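Local coordinates for Mlr3007 protein (Mesorhizobium loti, PDB 3QQM) that carries covalently bound pyridoxal 5'-phosphate and probably transfers amino groups between branched-chain amino acids and 2-oxoglutarate, at residues Asp15-Glu20 / Ala76-Gly81; Glu20-Gln25 / Met71-Ala76; Gln88-Leu93 / Asn210-Leu215; Thr106-Gln111 / Arg122-His127. All coordinates share one frame; numbering follows the deposited sequence.

Two sheets brought together around a cofactor illustrate how separate contacts can build one aminotransferase subunit. Interactions 1 and 2 are consecutive parts of one strand pair, 17-25 with 71-78, sharing Glu-20 and Ala-76, their centres about 15 Å apart. Interaction 3 joins that sheet to the loop before strand 214-220; its centre is about 9 Å from that of interaction 2, and Arg-23 NE bonds Leu-212 O at 2.8 Å. Interaction 4 stands apart, its centre about 24 Å from those of interactions 2 and 3. Yet interactions 3 and 4 both approach the cofactor: Ser-211 N binds its phosphate, and Arg-122 NH1 makes a weak hydrogen bond to its O3.

Interaction 1 (Asp15-Glu20 / Ala76-Gly81); sequences DFELIE and ALARNG. With EDO (1,2-ethanediol), chain Q.
Arg-79 takes hold of Asp-15 side-on, one nitrogen to each carboxylate oxygen, a geometry that makes a salt bridge directional as well as electrostatic. NE of Arg-79 lies 2.7 Å from OD2 of Asp-15, and NH2 of Arg-79 lies 3.0 Å from OD1 of Asp-15. Both oxygens offer their syn lone pairs, and the two flat groups are nearly coplanar, 11° apart. A bend late in the arginine chain (chi3 -53°) swings the guanidinium round to meet the acid. Further along, the segments pair as antiparallel strands: Leu-18 and Leu-77 form a hydrogen-bonded pair, with 2.8 Å from N of Leu-18 to O of Leu-77 and a matching bond in return. The face bearing these leucines lies against helix 33-47, through Leu-40 and Ala-44. On the other face CD1 of Ile-19 presses tightly on CB of Ala-76, at 3.3 Å, while the carboxylate of Glu-17 accepts a hydrogen bond from a bound ethanediol that also reaches Thr-84. In the second shell, the backbone N of Phe-16 bonds to OD1 of Asp-15 from above the carboxylate plane, which should restrain rotation of the Asp-15 carboxylate. A water joins O of Phe-16 to N of Arg-79, and the Phe-16 ring meets that of Phe-49. A type I turn from Ala-78 to Gly-81 leads the chain toward strand 83-89.

Interaction 2 (Glu20-Gln25 / Met71-Ala76); sequences ETMRWQ and MRTRLA
An antiparallel ladder at the heart of the four-stranded sheet pairs Glu-20, Met-22 and Trp-24 with Leu-75, Thr-73 and Met-71, each a hydrogen-bonded pair. The bonds are short and fairly straight: N of Leu-75 reaches O of Glu-20 at 2.8 Å, with 178° at the hydrogen. On the face these six residues share, the indole of Trp-24 and the side chain of Met-71, a selenomethionine, run side by side, CE3 of the tryptophan 4.1 Å from CG of Met-71. Helices 33-47 and 53-64 cover this face, and there Glu-20 turns its carboxylate away from the ladder to Arg-39 and His-36. The other face carries Thr-21 and Arg-72. With CG trans to the backbone N (chi1 175°) and the chain extended as far as NE, Arg-72 reaches across to Thr-21, whose CG2 lies 3.7 Å from NE of the arginine. With an alanine in place of Arg-72, the methyl of Thr-21 would probably lose this neighbour and a gap would open beside it. The chemistry thus divides by face: backbone bonds set the register, mainly apolar groups fill the side under the helices, and arginines with Thr-21 occupy the other.

Interaction 3 (Gln88-Leu93 / Asn210-Leu215); sequences QPYEPL and NSLRGL
A single arginine nitrogen and one water together tie Arg-213 to three residues of the 88-93 segment: Glu-91 directly through its carbonyl, and Tyr-90 and Leu-93 by way of the water. NH1 of Arg-213 donates to O of Glu-91 at 3.0 Å, an almost straight bond (172°) lying in the guanidinium plane, although the nitrogen stands tilted from the plane of the carbonyl. The water accepts from the same NH1 at 2.9 Å and from N of Leu-93 at 2.8 Å, and it is hydrogen-bonded to OH of Tyr-90 as well. Leu-93 adds an apolar contact, its CD2 lying over one face of the guanidinium. The arginine gets there on an extended chain, its CG trans to the carbonyl carbon (chi1 -62°), while its own backbone N is held by OD1 of Asn-210 at 2.7 Å in an Asx motif. Tyr-90 and Leu-212 lie alongside, running oppositely, with CD1 of Tyr-90 3.8 Å from CD1 of Leu-212. Replacing Arg-213 by an alanine would take away NH1, and the carbonyl of Glu-91 would probably lose this donor while the water gave up one of its three ties. In the fold, Arg-213 belongs to the short turn between strands 205-210 and 214-220, where Ser-211 N binds the cofactor phosphate. Tyr-90 rests on Arg-23 of strand 17-25, and Leu-212 on Thr-21 of the same strand and on Arg-72 of strand 71-78, so the turn of one sheet is lodged beside the strands of the other.

Interaction 4 (Thr106-Gln111 / Arg122-His127); sequences TRLDSQ and RQLYTH. With EDO (1,2-ethanediol), chain S.
Leu-108 packs inward against Leu-124 and Tyr-125, whereas Thr-106 meets the exposed His-127 at the outer margin by a single polar bond. On the buried side one methyl does the work: CD2 of Leu-108 is 4.0 Å from CD1 of Leu-124 and 4.2 Å from CE1 of Tyr-125. Leu-142 and Cys-150 from neighbouring strands also touch Leu-108, and the hydroxyl of Tyr-125 is bonded to Glu-151. Thr-106 bridges the two sides, its CG2 sitting 3.4 Å from O of Leu-124 while its hydroxyl turns to the solvent side. There ND1 of His-127 donates to OG1 of Thr-106 at 2.8 Å, with the hydroxyl oxygen at the edge of the imidazole and close to its plane. With CG trans to the backbone N (chi1 -176°), the imidazole of His-127 reaches the threonine hydroxyl. OG1 of Thr-106 is also hydrogen-bonded to Glu-131, so two side chains fix its position. Arg-107 is exposed, and its CB points away from the helix. At the N-cap position of that helix, CD2 of Tyr-125 lies over one face of the Arg-122 guanidinium, offset toward its rim, and NE of Arg-122 donates to a bound ethanediol. NH1 of Arg-122 makes a weak hydrogen bond to O3 of the cofactor on the modified Lys-118, so the N-terminal end of helix 123-130 borders the cofactor site of this class-IV aminotransferase.

Interaction 1 (Asp15-Glu20 / Ala76-Gly81)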
# COMPACT_ATOMS: atom_id res chain seq x y z
N ASP A 15 -20.34 -0.88 5.40
CA ASP A 15 -19.29 -0.57 6.34
C ASP A 15 -17.99 -1.08 5.71
O ASP A 15 -18.03 -1.78 4.72
CB ASP A 15 -19.57 -1.27 7.67
CG ASP A 15 -18.68 -0.81 8.79
OD1 ASP A 15 -17.90 0.15 8.62
OD2 ASP A 15 -18.79 -1.41 9.86
N PHE A 16 -16.84 -0.74 6.27
CA PHE A 16 -15.59 -1.21 5.67
C PHE A 16 -14.84 -2.20 6.58
O PHE A 16 -15.20 -2.38 7.73
CB PHE A 16 -14.70 -0.02 5.35
CG PHE A 16 -14.36 0.79 6.53
CD1 PHE A 16 -13.28 0.44 7.33
CD2 PHE A 16 -15.14 1.90 6.87
CE1 PHE A 16 -12.99 1.18 8.45
CE2 PHE A 16 -14.83 2.66 7.98
CZ PHE A 16 -13.76 2.32 8.76
N GLU A 17 -13.81 -2.81 6.04
CA GLU A 17 -12.98 -3.74 6.75
C GLU A 17 -11.55 -3.25 6.70
O GLU A 17 -11.20 -2.46 5.82
CB GLU A 17 -13.03 -5.13 6.09
CG GLU A 17 -14.42 -5.73 6.06
CD GLU A 17 -14.50 -7.09 5.37
OE1 GLU A 17 -13.46 -7.71 5.10
OE2 GLU A 17 -15.62 -7.55 5.13
N LEU A 18 -10.75 -3.65 7.67
CA LEU A 18 -9.33 -3.31 7.68
C LEU A 18 -8.63 -4.42 6.93
O LEU A 18 -8.99 -5.59 7.06
CB LEU A 18 -8.79 -3.17 9.11
CG LEU A 18 -9.36 -1.95 9.82
CD1 LEU A 18 -9.01 -1.94 11.31
CD2 LEU A 18 -8.87 -0.65 9.12
N ILE A 19 -7.62 -4.05 6.17
CA ILE A 19 -6.88 -4.97 5.33
C ILE A 19 -5.36 -4.86 5.49
O ILE A 19 -4.80 -3.77 5.72
CB ILE A 19 -7.24 -4.66 3.84
CG1 ILE A 19 -8.75 -4.84 3.60
CG2 ILE A 19 -6.45 -5.53 2.87
CD1 ILE A 19 -9.23 -6.25 3.87
N GLU A 20 -4.70 -6.00 5.37
CA GLU A 20 -3.22 -6.09 5.40
C GLU A 20 -2.84 -7.11 4.34
O GLU A 20 -3.39 -8.22 4.31
CB GLU A 20 -2.66 -6.51 6.77
CG GLU A 20 -2.84 -5.49 7.87
CD GLU A 20 -2.00 -4.23 7.66
OE1 GLU A 20 -0.93 -4.31 6.98
OE2 GLU A 20 -2.39 -3.16 8.20
N ALA A 76 -7.96 -9.73 6.59
CA ALA A 76 -9.07 -8.76 6.66
C ALA A 76 -9.81 -8.85 7.98
O ALA A 76 -10.02 -9.93 8.50
CB ALA A 76 -10.04 -8.95 5.50
N LEU A 77 -10.20 -7.69 8.50
CA LEU A 77 -10.92 -7.59 9.76
C LEU A 77 -12.18 -6.73 9.64
O LEU A 77 -12.13 -5.59 9.17
CB LEU A 77 -10.00 -6.96 10.80
CG LEU A 77 -10.52 -6.78 12.22
CD1 LEU A 77 -10.74 -8.15 12.90
CD2 LEU A 77 -9.55 -5.89 13.01
N ALA A 78 -13.30 -7.28 10.08
CA ALA A 78 -14.57 -6.57 10.09
C ALA A 78 -14.76 -5.98 11.50
O ALA A 78 -14.20 -6.49 12.48
CB ALA A 78 -15.73 -7.50 9.74
N ARG A 79 -15.54 -4.90 11.57
CA ARG A 79 -15.82 -4.19 12.81
C ARG A 79 -16.33 -5.11 13.94
O ARG A 79 -16.07 -4.85 15.11
CB ARG A 79 -16.82 -3.07 12.54
CG ARG A 79 -17.19 -2.21 13.76
CD ARG A 79 -18.25 -1.19 13.38
NE ARG A 79 -17.83 -0.40 12.22
CZ ARG A 79 -17.03 0.66 12.27
NH1 ARG A 79 -16.51 1.08 13.43
NH2 ARG A 79 -16.71 1.31 11.15
N ASN A 80 -17.04 -6.18 13.59
CA ASN A 80 -17.51 -7.10 14.61
C ASN A 80 -16.43 -8.09 15.09
O ASN A 80 -16.71 -8.96 15.94
CB ASN A 80 -18.78 -7.85 14.14
CG ASN A 80 -18.57 -8.68 12.85
OD1 ASN A 80 -17.45 -8.99 12.42
ND2 ASN A 80 -19.69 -9.03 12.22
N GLY A 81 -15.20 -7.96 14.58
CA GLY A 81 -14.10 -8.87 14.97
C GLY A 81 -13.92 -10.07 14.02
O GLY A 81 -12.94 -10.80 14.15
C1 EDO Q . -14.71 -10.66 7.79
O1 EDO Q . -15.60 -10.42 6.70
C2 EDO Q . -13.27 -10.29 7.43
O2 EDO Q . -12.96 -10.51 6.05
O HOH W 1 -16.82 -4.07 8.98

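Interaction 2 (Glu20-Gln25 / Met71-Ala76)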
# COMPACT_ATOMS: atom_id res chain seq x y z
N GLU A 20 -4.70 -6.00 5.37
CA GLU A 20 -3.22 -6.09 5.40
C GLU A 20 -2.84 -7.11 4.34
O GLU A 20 -3.39 -8.22 4.31
CB GLU A 20 -2.66 -6.51 6.77
CG GLU A 20 -2.84 -5.49 7.87
CD GLU A 20 -2.00 -4.23 7.66
OE1 GLU A 20 -0.93 -4.31 6.98
OE2 GLU A 20 -2.39 -3.16 8.20
N THR A 21 -1.90 -6.72 3.46
CA THR A 21 -1.42 -7.56 2.40
C THR A 21 0.07 -7.71 2.62
O THR A 21 0.83 -6.73 2.53
CB THR A 21 -1.74 -6.96 1.03
OG1 THR A 21 -3.15 -6.78 0.93
CG2 THR A 21 -1.25 -7.86 -0.10
N MSE A 22 0.49 -8.95 2.85
CA MSE A 22 1.85 -9.26 3.18
C MSE A 22 2.47 -10.38 2.34
O MSE A 22 1.76 -11.19 1.72
CB MSE A 22 1.88 -9.72 4.64
CG MSE A 22 1.15 -8.79 5.62
SE MSE A 22 1.08 -9.47 7.43
CE MSE A 22 0.03 -11.09 7.15
N ARG A 23 3.80 -10.45 2.38
CA ARG A 23 4.53 -11.50 1.71
C ARG A 23 5.06 -12.44 2.76
O ARG A 23 5.85 -12.05 3.62
CB ARG A 23 5.72 -10.97 0.94
CG ARG A 23 6.33 -12.01 0.02
CD ARG A 23 7.77 -11.70 -0.40
NE ARG A 23 7.93 -10.36 -0.95
CZ ARG A 23 9.11 -9.83 -1.32
NH1 ARG A 23 10.24 -10.54 -1.23
NH2 ARG A 23 9.15 -8.57 -1.77
N TRP A 24 4.59 -13.68 2.73
CA TRP A 24 5.10 -14.71 3.64
C TRP A 24 6.27 -15.37 2.96
O TRP A 24 6.22 -15.65 1.78
CB TRP A 24 4.05 -15.76 3.91
CG TRP A 24 4.46 -16.82 4.87
CD1 TRP A 24 4.28 -16.81 6.22
CD2 TRP A 24 5.06 -18.08 4.56
NE1 TRP A 24 4.71 -17.99 6.76
CE2 TRP A 24 5.21 -18.78 5.78
CE3 TRP A 24 5.47 -18.69 3.39
CZ2 TRP A 24 5.77 -20.05 5.85
CZ3 TRP A 24 6.03 -19.96 3.46
CH2 TRP A 24 6.16 -20.63 4.68
N GLN A 25 7.33 -15.64 3.72
CA GLN A 25 8.50 -16.29 3.18
C GLN A 25 8.87 -17.46 4.06
O GLN A 25 8.74 -17.38 5.28
CB GLN A 25 9.67 -15.30 3.07
CG GLN A 25 9.45 -14.24 2.01
CD GLN A 25 10.61 -13.25 1.89
OE1 GLN A 25 11.06 -12.67 2.87
NE2 GLN A 25 11.06 -13.03 0.66
N MSE A 71 4.26 -16.60 -0.28
CA MSE A 71 2.82 -16.46 -0.51
C MSE A 71 2.35 -15.02 -0.32
O MSE A 71 2.85 -14.32 0.55
CB MSE A 71 2.05 -17.31 0.52
CG MSE A 71 2.48 -18.78 0.63
SE MSE A 71 2.06 -19.88 -0.94
CE MSE A 71 0.16 -19.89 -0.77
N ARG A 72 1.41 -14.58 -1.16
CA ARG A 72 0.78 -13.28 -0.99
C ARG A 72 -0.32 -13.62 -0.03
O ARG A 72 -1.08 -14.58 -0.25
CB ARG A 72 0.19 -12.74 -2.28
CG ARG A 72 -0.60 -11.44 -2.12
CD ARG A 72 -1.22 -10.97 -3.41
NE ARG A 72 -2.10 -9.81 -3.18
CZ ARG A 72 -3.40 -9.90 -2.83
NH1 ARG A 72 -3.97 -11.09 -2.65
NH2 ARG A 72 -4.13 -8.79 -2.62
N THR A 73 -0.38 -12.90 1.08
CA THR A 73 -1.34 -13.15 2.10
C THR A 73 -2.20 -11.94 2.37
O THR A 73 -1.68 -10.88 2.65
CB THR A 73 -0.62 -13.52 3.39
OG1 THR A 73 0.25 -14.64 3.15
CG2 THR A 73 -1.64 -13.84 4.51
N ARG A 74 -3.51 -12.11 2.29
CA ARG A 74 -4.42 -11.02 2.57
C ARG A 74 -5.17 -11.30 3.87
O ARG A 74 -5.91 -12.28 3.97
CB ARG A 74 -5.44 -10.81 1.44
CG ARG A 74 -6.30 -9.55 1.66
CD ARG A 74 -7.55 -9.47 0.80
NE ARG A 74 -8.45 -10.59 1.10
CZ ARG A 74 -8.69 -11.61 0.27
NH1 ARG A 74 -8.17 -11.64 -0.96
NH2 ARG A 74 -9.50 -12.58 0.66
N LEU A 75 -5.02 -10.40 4.83
CA LEU A 75 -5.68 -10.47 6.14
C LEU A 75 -6.74 -9.39 6.18
O LEU A 75 -6.44 -8.26 5.81
CB LEU A 75 -4.68 -10.22 7.26
CG LEU A 75 -5.19 -10.33 8.69
CD1 LEU A 75 -5.65 -11.75 9.01
CD2 LEU A 75 -4.09 -9.86 9.68
N ALA A 76 -7.96 -9.73 6.59
CA ALA A 76 -9.07 -8.76 6.66
C ALA A 76 -9.81 -8.85 7.98
O ALA A 76 -10.02 -9.93 8.50
CB ALA A 76 -10.04 -8.95 5.50

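Interaction 3 (Gln88-Leu93 / Asn210-Leu215)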
# COMPACT_ATOMS: atom_id res chain seq x y z
N GLN A 88 -1.97 -17.20 -1.36
CA GLN A 88 -1.77 -17.74 -2.70
C GLN A 88 -0.32 -17.48 -3.06
O GLN A 88 0.27 -16.54 -2.58
CB GLN A 88 -2.70 -17.09 -3.70
CG GLN A 88 -4.14 -17.13 -3.31
CD GLN A 88 -5.03 -16.79 -4.43
OE1 GLN A 88 -5.12 -17.53 -5.42
NE2 GLN A 88 -5.75 -15.66 -4.30
N PRO A 89 0.25 -18.28 -3.96
CA PRO A 89 1.66 -18.10 -4.30
C PRO A 89 2.03 -16.69 -4.74
O PRO A 89 1.35 -16.10 -5.56
CB PRO A 89 1.88 -19.09 -5.46
CG PRO A 89 0.86 -20.10 -5.29
CD PRO A 89 -0.34 -19.39 -4.72
N TYR A 90 3.10 -16.15 -4.18
CA TYR A 90 3.60 -14.84 -4.56
C TYR A 90 4.27 -14.95 -5.92
O TYR A 90 5.03 -15.88 -6.16
CB TYR A 90 4.57 -14.31 -3.51
CG TYR A 90 5.34 -13.06 -3.91
CD1 TYR A 90 4.67 -11.89 -4.28
CD2 TYR A 90 6.73 -13.03 -3.86
CE1 TYR A 90 5.38 -10.73 -4.63
CE2 TYR A 90 7.45 -11.87 -4.21
CZ TYR A 90 6.76 -10.73 -4.59
OH TYR A 90 7.44 -9.59 -4.93
N GLU A 91 3.97 -14.02 -6.82
CA GLU A 91 4.56 -14.04 -8.16
C GLU A 91 5.46 -12.84 -8.28
O GLU A 91 5.02 -11.78 -8.66
CB GLU A 91 3.45 -14.02 -9.22
CG GLU A 91 2.45 -15.22 -9.09
CD GLU A 91 1.30 -15.14 -10.11
OE1 GLU A 91 0.99 -14.01 -10.59
OE2 GLU A 91 0.71 -16.20 -10.43
N PRO A 92 6.72 -12.99 -7.97
CA PRO A 92 7.52 -11.77 -8.03
C PRO A 92 7.66 -11.19 -9.42
O PRO A 92 7.45 -11.89 -10.42
CB PRO A 92 8.89 -12.23 -7.52
CG PRO A 92 8.96 -13.70 -7.90
CD PRO A 92 7.55 -14.22 -7.98
N LEU A 93 7.95 -9.89 -9.48
CA LEU A 93 8.19 -9.22 -10.76
C LEU A 93 9.62 -9.56 -11.17
O LEU A 93 10.50 -9.71 -10.31
CB LEU A 93 8.08 -7.70 -10.64
CG LEU A 93 6.75 -7.04 -10.22
CD1 LEU A 93 6.94 -5.55 -10.15
CD2 LEU A 93 5.62 -7.39 -11.17
N ASN A 210 5.43 -1.30 -2.16
CA ASN A 210 4.57 -1.74 -1.08
C ASN A 210 5.27 -2.86 -0.34
O ASN A 210 6.33 -3.33 -0.75
CB ASN A 210 3.17 -2.13 -1.55
CG ASN A 210 3.16 -3.24 -2.58
OD1 ASN A 210 3.99 -4.14 -2.58
ND2 ASN A 210 2.16 -3.20 -3.43
N SER A 211 4.69 -3.26 0.79
CA SER A 211 5.31 -4.30 1.61
C SER A 211 5.39 -5.64 0.86
O SER A 211 6.35 -6.37 1.01
CB SER A 211 4.54 -4.50 2.91
OG SER A 211 5.28 -5.35 3.77
N LEU A 212 4.38 -5.93 0.07
CA LEU A 212 4.33 -7.16 -0.66
C LEU A 212 5.46 -7.28 -1.68
O LEU A 212 6.15 -8.29 -1.71
CB LEU A 212 2.99 -7.31 -1.38
CG LEU A 212 2.88 -8.53 -2.28
CD1 LEU A 212 3.11 -9.84 -1.46
CD2 LEU A 212 1.53 -8.55 -3.07
N ARG A 213 5.68 -6.24 -2.47
CA ARG A 213 6.67 -6.31 -3.56
C ARG A 213 7.99 -5.62 -3.37
O ARG A 213 8.88 -5.85 -4.17
CB ARG A 213 6.05 -5.77 -4.86
CG ARG A 213 4.87 -6.56 -5.32
CD ARG A 213 4.49 -6.26 -6.76
NE ARG A 213 3.34 -7.10 -7.17
CZ ARG A 213 3.45 -8.33 -7.64
NH1 ARG A 213 4.64 -8.90 -7.79
NH2 ARG A 213 2.37 -9.01 -7.95
N GLY A 214 8.14 -4.81 -2.35
CA GLY A 214 9.37 -4.05 -2.19
C GLY A 214 9.34 -2.90 -3.21
O GLY A 214 8.26 -2.57 -3.73
N LEU A 215 10.50 -2.26 -3.48
CA LEU A 215 10.56 -1.18 -4.47
C LEU A 215 10.50 -1.70 -5.89
O LEU A 215 11.12 -2.72 -6.24
CB LEU A 215 11.82 -0.33 -4.31
CG LEU A 215 11.87 0.56 -3.08
CD1 LEU A 215 13.24 1.14 -2.90
CD2 LEU A 215 10.79 1.67 -3.18
O HOH W 2 7.42 -8.45 -7.13

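Interaction 4 (Thr106-Gln111 / Arg122-His127)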
# COMPACT_ATOMS: atom_id res chain seq x y z
N THR A 106 -8.59 11.60 -11.06
CA THR A 106 -9.21 11.34 -9.76
C THR A 106 -8.32 11.94 -8.69
O THR A 106 -7.17 11.57 -8.59
CB THR A 106 -9.26 9.82 -9.46
OG1 THR A 106 -10.01 9.16 -10.48
CG2 THR A 106 -9.88 9.54 -8.09
N ARG A 107 -8.86 12.86 -7.90
CA ARG A 107 -8.09 13.50 -6.82
C ARG A 107 -8.50 13.06 -5.41
O ARG A 107 -9.63 12.72 -5.16
CB ARG A 107 -8.21 15.02 -6.94
CG ARG A 107 -7.62 15.55 -8.23
CD ARG A 107 -6.15 15.14 -8.36
NE ARG A 107 -5.58 15.45 -9.67
CZ ARG A 107 -4.97 16.59 -9.95
NH1 ARG A 107 -4.85 17.53 -9.02
NH2 ARG A 107 -4.49 16.79 -11.17
N LEU A 108 -7.52 13.05 -4.52
CA LEU A 108 -7.72 12.71 -3.13
C LEU A 108 -7.91 14.02 -2.37
O LEU A 108 -7.44 15.10 -2.78
CB LEU A 108 -6.50 11.96 -2.55
CG LEU A 108 -6.19 10.56 -3.12
CD1 LEU A 108 -4.89 10.02 -2.57
CD2 LEU A 108 -7.30 9.64 -2.83
N ASP A 109 -8.62 13.91 -1.25
CA ASP A 109 -8.88 15.02 -0.37
C ASP A 109 -7.96 14.89 0.85
O ASP A 109 -8.11 13.97 1.66
CB ASP A 109 -10.36 15.01 0.04
CG ASP A 109 -10.70 16.11 1.05
OD1 ASP A 109 -9.77 16.79 1.52
OD2 ASP A 109 -11.90 16.25 1.40
N SER A 110 -7.05 15.84 1.02
CA SER A 110 -6.08 15.78 2.12
C SER A 110 -6.71 15.75 3.50
O SER A 110 -6.05 15.36 4.45
CB SER A 110 -5.09 16.95 2.05
OG SER A 110 -5.72 18.16 2.41
N GLN A 111 -7.97 16.18 3.62
CA GLN A 111 -8.67 16.20 4.90
C GLN A 111 -9.39 14.88 5.21
O GLN A 111 -9.95 14.70 6.30
CB GLN A 111 -9.66 17.39 4.94
CG GLN A 111 -8.98 18.76 4.69
CD GLN A 111 -7.79 18.99 5.65
OE1 GLN A 111 -7.91 18.85 6.88
NE2 GLN A 111 -6.62 19.31 5.08
N ARG A 122 -12.37 1.50 -1.01
CA ARG A 122 -11.43 1.88 -2.07
C ARG A 122 -11.99 2.56 -3.33
O ARG A 122 -11.33 2.59 -4.37
CB ARG A 122 -10.64 0.63 -2.46
CG ARG A 122 -9.77 0.09 -1.33
CD ARG A 122 -8.96 -1.11 -1.75
NE ARG A 122 -8.18 -0.83 -2.96
CZ ARG A 122 -7.01 -0.19 -2.99
NH1 ARG A 122 -6.48 0.30 -1.90
NH2 ARG A 122 -6.39 -0.02 -4.15
N GLN A 123 -13.17 3.15 -3.21
CA GLN A 123 -13.81 3.85 -4.31
C GLN A 123 -12.86 4.73 -5.15
O GLN A 123 -12.79 4.60 -6.38
CB GLN A 123 -14.92 4.73 -3.75
CG GLN A 123 -15.61 5.58 -4.76
CD GLN A 123 -16.87 6.18 -4.23
OE1 GLN A 123 -17.08 6.25 -3.02
NE2 GLN A 123 -17.75 6.60 -5.14
N LEU A 124 -12.16 5.64 -4.48
CA LEU A 124 -11.27 6.58 -5.16
C LEU A 124 -10.16 5.88 -5.95
O LEU A 124 -9.89 6.25 -7.10
CB LEU A 124 -10.66 7.54 -4.15
CG LEU A 124 -11.61 8.54 -3.52
CD1 LEU A 124 -11.15 9.05 -2.10
CD2 LEU A 124 -11.85 9.70 -4.49
N TYR A 125 -9.56 4.87 -5.35
CA TYR A 125 -8.47 4.12 -5.98
C TYR A 125 -8.98 3.23 -7.10
O TYR A 125 -8.33 3.12 -8.14
CB TYR A 125 -7.71 3.30 -4.96
CG TYR A 125 -7.21 4.08 -3.76
CD1 TYR A 125 -6.19 5.01 -3.89
CD2 TYR A 125 -7.71 3.82 -2.49
CE1 TYR A 125 -5.72 5.71 -2.80
CE2 TYR A 125 -7.23 4.50 -1.38
CZ TYR A 125 -6.24 5.46 -1.54
OH TYR A 125 -5.75 6.11 -0.44
N THR A 126 -10.10 2.56 -6.88
CA THR A 126 -10.70 1.74 -7.93
C THR A 126 -11.07 2.64 -9.12
O THR A 126 -10.89 2.25 -10.26
CB THR A 126 -11.97 1.01 -7.43
OG1 THR A 126 -11.61 0.04 -6.44
CG2 THR A 126 -12.71 0.29 -8.58
N HIS A 127 -11.56 3.84 -8.85
CA HIS A 127 -11.93 4.75 -9.94
C HIS A 127 -10.67 5.21 -10.71
O HIS A 127 -10.68 5.25 -11.95
CB HIS A 127 -12.74 5.95 -9.43
CG HIS A 127 -13.22 6.84 -10.52
ND1 HIS A 127 -12.51 7.95 -10.94
CD2 HIS A 127 -14.32 6.77 -11.31
CE1 HIS A 127 -13.15 8.53 -11.94
NE2 HIS A 127 -14.26 7.83 -12.19
C1 EDO S . -7.50 -1.73 -6.98
O1 EDO S . -6.53 -0.87 -7.57
C2 EDO S . -8.79 -0.96 -6.67
O2 EDO S . -9.39 -1.41 -5.43